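Long-range contacts in putative phosphomethylpyrimidine kinase (Bacteroides thetaiotaomicron, PDB 3MBH), which probably phosphorylates pyridoxal at the expense of ATP, and holds pyridoxal in its pocket in this crystal: residues D15-G20 / A44-H49; V142-L147 / V181-S186. All coordinates share one frame; numbering follows the deposited sequence.

Interaction 1 of 2, residues D15-G20 / A44-H49; sequences DLSGMG and AVLSNH. With PXL (3-hydroxy-5-(hydroxymethyl)-2-methylisonicotinaldehyde), chain G.
D15 and L46 meet beside the pyridoxal (PXL), on neighbouring parallel strands. The side chain of D15 can be followed outward from the backbone. Its CB touches A44 O at 3.6 Å and also lies against L46 CD1. With chi1 at 72°, CG sits between the backbone N and the carbonyl carbon, and the carboxylate reaches the ligand. OD1 is 2.6 Å from PXL N1, the closest approach of the two segments to the ligand. OD2 also comes near the ligand methyl, but its bonds are to hydroxyls: S17 OG donates to it at 2.9 Å, nearly in line with its C-O bond, and S23 OG also bonds to it. Two hydroxyls thus hold this oxygen and fix the turn of the carboxylate. A carboxylate so close to the ring nitrogen would probably stabilise a protonated pyridine.

The two strands end at the pocket of a ribokinase-type fold, where substrate is bound at the ends of the strands. L16 N bonds to A44 O, L46 N to L16 O, and G18 N to L46 O. The first chain turns at G18 and the second at S47, yet the pairing goes on: M19 N reaches S47 O at 2.8 Å, with a bent N-H...O angle of 136°. The last link, H49 N to M19 O, is weak.

S17 and L46 lie on the same face as the ligand. L46 CD2 meets the methyl PXL C2A at 3.6 Å, and S17 OG lies 3.7 Å from the same methyl. H49 CB approaches PXL O3 at 3.5 Å. H49 CD2 lies against G20 CA, and NE2 bonds to R267 O. L16 and V45 lie on the other face, where each packs on P42 of a second subunit.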
# COMPACT_ATOMS: atom_id res chain seq x y z
N ASP A 15 2.50 -20.66 -25.42
CA ASP A 15 3.49 -20.10 -26.29
C ASP A 15 4.20 -18.84 -25.72
O ASP A 15 3.74 -18.19 -24.76
CB ASP A 15 2.86 -19.81 -27.62
CG ASP A 15 1.92 -18.64 -27.56
OD1 ASP A 15 0.69 -18.86 -27.29
OD2 ASP A 15 2.43 -17.48 -27.67
N LEU A 16 5.35 -18.51 -26.32
CA LEU A 16 6.08 -17.27 -26.07
C LEU A 16 5.98 -16.43 -27.31
O LEU A 16 6.52 -16.80 -28.36
CB LEU A 16 7.53 -17.53 -25.73
CG LEU A 16 8.38 -16.31 -25.23
CD1 LEU A 16 7.96 -15.90 -23.80
CD2 LEU A 16 9.85 -16.57 -25.27
N SER A 17 5.26 -15.32 -27.17
CA SER A 17 5.08 -14.34 -28.18
C SER A 17 5.78 -13.01 -27.81
O SER A 17 5.54 -12.45 -26.77
CB SER A 17 3.59 -14.05 -28.42
OG SER A 17 2.99 -15.05 -29.18
N GLY A 18 6.56 -12.49 -28.75
CA GLY A 18 7.27 -11.25 -28.56
C GLY A 18 6.41 -10.03 -28.33
O GLY A 18 6.65 -9.28 -27.41
N MSE A 19 5.48 -9.75 -29.24
CA MSE A 19 4.62 -8.57 -29.14
C MSE A 19 3.18 -9.05 -29.00
O MSE A 19 2.85 -10.18 -29.31
CB MSE A 19 4.84 -7.63 -30.33
CG MSE A 19 5.86 -6.51 -30.03
SE MSE A 19 4.82 -5.29 -28.87
CE MSE A 19 3.39 -4.70 -30.14
N GLY A 20 2.34 -8.18 -28.47
CA GLY A 20 1.02 -8.52 -28.07
C GLY A 20 1.08 -8.99 -26.65
O GLY A 20 2.13 -9.42 -26.15
N ALA A 44 5.48 -22.98 -28.48
CA ALA A 44 5.82 -22.34 -29.74
C ALA A 44 6.52 -21.03 -29.43
O ALA A 44 6.35 -20.50 -28.34
CB ALA A 44 4.57 -22.04 -30.61
N VAL A 45 7.28 -20.53 -30.39
CA VAL A 45 7.84 -19.18 -30.37
C VAL A 45 7.31 -18.35 -31.51
O VAL A 45 7.37 -18.76 -32.67
CB VAL A 45 9.35 -19.22 -30.38
CG1 VAL A 45 9.96 -17.79 -30.55
CG2 VAL A 45 9.79 -19.80 -29.04
N LEU A 46 6.75 -17.19 -31.19
CA LEU A 46 6.24 -16.28 -32.21
C LEU A 46 6.75 -14.86 -31.99
O LEU A 46 6.93 -14.44 -30.85
CB LEU A 46 4.68 -16.28 -32.21
CG LEU A 46 3.89 -17.61 -32.39
CD1 LEU A 46 3.74 -18.41 -31.08
CD2 LEU A 46 2.47 -17.32 -32.95
N SER A 47 6.87 -14.09 -33.07
CA SER A 47 7.20 -12.68 -33.02
C SER A 47 6.10 -11.86 -32.32
O SER A 47 6.36 -10.80 -31.69
CB SER A 47 7.40 -12.16 -34.45
OG SER A 47 6.23 -12.30 -35.27
N ASN A 48 4.86 -12.35 -32.47
CA ASN A 48 3.67 -11.66 -32.02
C ASN A 48 2.47 -12.58 -32.16
O ASN A 48 2.55 -13.59 -32.88
CB ASN A 48 3.44 -10.39 -32.85
CG ASN A 48 3.50 -10.62 -34.36
OD1 ASN A 48 4.52 -10.35 -35.01
ND2 ASN A 48 2.38 -11.05 -34.94
N HIS A 49 1.33 -12.22 -31.57
CA HIS A 49 0.18 -13.11 -31.63
C HIS A 49 -0.37 -13.22 -33.05
O HIS A 49 -0.01 -12.42 -33.95
CB HIS A 49 -0.91 -12.75 -30.59
CG HIS A 49 -1.53 -11.40 -30.79
ND1 HIS A 49 -2.19 -11.04 -31.95
CD2 HIS A 49 -1.56 -10.31 -29.99
CE1 HIS A 49 -2.62 -9.80 -31.83
NE2 HIS A 49 -2.24 -9.32 -30.66
OP4 PXL G . -4.61 -17.19 -25.85
C5A PXL G . -4.69 -16.34 -26.98
C5 PXL G . -3.43 -16.55 -27.84
C6 PXL G . -2.26 -17.14 -27.41
N1 PXL G . -1.22 -17.31 -28.23
C2 PXL G . -1.14 -16.91 -29.51
C3 PXL G . -2.32 -16.24 -30.08
C4 PXL G . -3.50 -16.09 -29.20
C4A PXL G . -4.73 -15.41 -29.58
O4A PXL G . -4.60 -14.76 -30.58
O3 PXL G . -2.42 -15.83 -31.35
C2A PXL G . 0.18 -17.17 -30.23

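Interaction 2 of 2, residues V142-L147 / V181-S186; sequences VITPNL and VVIITS
A parallel strand pair of the central mixed sheet of this ribokinase-clan kinase makes this contact: strand 142-143 pairs with the start of strand 181-189. V142 and V181 lie side by side and point the same way, with CG1 of V142 3.9 Å from CG1 of V181. On the opposite face, with chi1 at 62°, it is CG1 of I143, not CG2, that meets V182 CG1, at 4.1 Å.

I143 bonds through both backbone polar atoms: its N to V181 O, and its O to I183 N at 2.9 Å, nearly in line with the carbonyl. The chain between the two segments carries the rest of helix 147-154 and helix 164-176, a right-handed beta-alpha-beta crossover being the usual link in such sheets. L171 of helix 164-176 packs on V182 and I184, while F227 and I231 of helix 223-236 pack on I183 from the other face.

P145 interrupts the ladder because its N has no hydrogen to give. Its CD presses on I183 O at 3.0 Å. P145 O still accepts from T185 N at 2.9 Å. N146 follows as the N-cap of helix 147-154, with OD1 bonded to E149 N and ND2 to G116 O. Its CB rests 3.4 Å from T185 OG1, which shares a hydrogen bond with S186 OG. The L147 and I184 side chains cross at a slant, L147 CD1 touching I184 CG2 at 4.1 Å.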
# COMPACT_ATOMS: atom_id res chain seq x y z
N VAL A 142 -10.44 -27.26 -14.27
CA VAL A 142 -11.03 -25.95 -14.56
C VAL A 142 -10.77 -25.68 -16.03
O VAL A 142 -9.63 -25.77 -16.43
CB VAL A 142 -10.42 -24.83 -13.69
CG1 VAL A 142 -11.22 -23.42 -13.95
CG2 VAL A 142 -10.47 -25.18 -12.18
N ILE A 143 -11.79 -25.40 -16.84
CA ILE A 143 -11.63 -24.93 -18.20
C ILE A 143 -12.31 -23.59 -18.44
O ILE A 143 -13.33 -23.29 -17.83
CB ILE A 143 -12.11 -25.96 -19.28
CG1 ILE A 143 -13.61 -26.26 -19.14
CG2 ILE A 143 -11.29 -27.28 -19.21
CD1 ILE A 143 -14.17 -27.11 -20.36
N THR A 144 -11.74 -22.79 -19.32
CA THR A 144 -12.19 -21.44 -19.51
C THR A 144 -12.47 -21.07 -21.02
O THR A 144 -12.01 -20.05 -21.51
CB THR A 144 -11.18 -20.47 -18.93
OG1 THR A 144 -9.89 -20.68 -19.52
CG2 THR A 144 -11.08 -20.65 -17.35
N PRO A 145 -13.25 -21.89 -21.72
CA PRO A 145 -13.59 -21.50 -23.10
C PRO A 145 -14.33 -20.18 -23.23
O PRO A 145 -15.21 -19.89 -22.41
CB PRO A 145 -14.57 -22.55 -23.52
CG PRO A 145 -15.10 -23.13 -22.21
CD PRO A 145 -14.05 -23.00 -21.22
N ASN A 146 -14.05 -19.45 -24.32
CA ASN A 146 -14.94 -18.40 -24.76
C ASN A 146 -16.11 -19.01 -25.51
O ASN A 146 -16.11 -20.20 -25.78
CB ASN A 146 -14.23 -17.30 -25.57
CG ASN A 146 -13.61 -17.79 -26.85
OD1 ASN A 146 -14.14 -18.69 -27.53
ND2 ASN A 146 -12.48 -17.17 -27.23
N LEU A 147 -17.09 -18.19 -25.89
CA LEU A 147 -18.30 -18.74 -26.50
C LEU A 147 -17.99 -19.51 -27.81
O LEU A 147 -18.55 -20.60 -28.09
CB LEU A 147 -19.34 -17.62 -26.75
CG LEU A 147 -20.72 -18.14 -27.10
CD1 LEU A 147 -21.24 -18.94 -25.93
CD2 LEU A 147 -21.63 -17.00 -27.48
N VAL A 181 -15.08 -27.51 -12.73
CA VAL A 181 -15.41 -26.09 -12.95
C VAL A 181 -15.28 -25.75 -14.43
O VAL A 181 -14.23 -26.04 -15.10
CB VAL A 181 -14.52 -25.14 -12.13
CG1 VAL A 181 -14.82 -23.61 -12.48
CG2 VAL A 181 -14.75 -25.35 -10.61
N VAL A 182 -16.36 -25.17 -14.94
CA VAL A 182 -16.39 -24.74 -16.32
C VAL A 182 -16.78 -23.28 -16.30
O VAL A 182 -17.75 -22.91 -15.65
CB VAL A 182 -17.43 -25.53 -17.14
CG1 VAL A 182 -17.49 -25.04 -18.59
CG2 VAL A 182 -17.13 -27.06 -17.06
N ILE A 183 -16.01 -22.46 -17.02
CA ILE A 183 -16.30 -21.04 -17.13
C ILE A 183 -16.41 -20.73 -18.62
O ILE A 183 -15.52 -21.08 -19.39
CB ILE A 183 -15.18 -20.18 -16.42
CG1 ILE A 183 -15.01 -20.61 -14.94
CG2 ILE A 183 -15.49 -18.70 -16.59
CD1 ILE A 183 -13.77 -20.05 -14.27
N ILE A 184 -17.51 -20.09 -19.02
CA ILE A 184 -17.68 -19.66 -20.39
C ILE A 184 -17.59 -18.15 -20.43
O ILE A 184 -18.38 -17.46 -19.79
CB ILE A 184 -19.02 -20.13 -21.01
CG1 ILE A 184 -19.12 -21.64 -20.95
CG2 ILE A 184 -19.13 -19.60 -22.47
CD1 ILE A 184 -20.46 -22.24 -21.33
N THR A 185 -16.59 -17.61 -21.18
CA THR A 185 -16.44 -16.18 -21.29
C THR A 185 -16.99 -15.63 -22.63
O THR A 185 -17.35 -16.36 -23.53
CB THR A 185 -14.99 -15.77 -21.16
OG1 THR A 185 -14.32 -16.02 -22.41
CG2 THR A 185 -14.33 -16.49 -20.00
N SER A 186 -17.06 -14.33 -22.72
CA SER A 186 -17.40 -13.62 -23.94
C SER A 186 -18.80 -13.92 -24.46
O SER A 186 -18.99 -14.03 -25.68
CB SER A 186 -16.37 -13.91 -25.03
OG SER A 186 -15.07 -13.95 -24.45

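In the fold
Interaction 1 closes before interaction 2 opens along the chain. Their centres are 23 Å apart and their nearest atoms about 13 Å, so they do not touch. Both belong to one mixed sheet. Strand 9-17 pairs with 37-40, 44-46 and 80-83; from 80-83 the sheet runs through 108-111 to 142-143 and 181-189. The centre of interaction 1 lies about 16 Å from the centre of the chain, that of interaction 2 about 8 Å. Interaction 1 lines the pyridoxal pocket and meets a second subunit, whereas interaction 2 joins strands in the interior of the same sheet, and no other chain of the assembly touches it. The N146 side chain is about 8 Å from the bound pyridoxal.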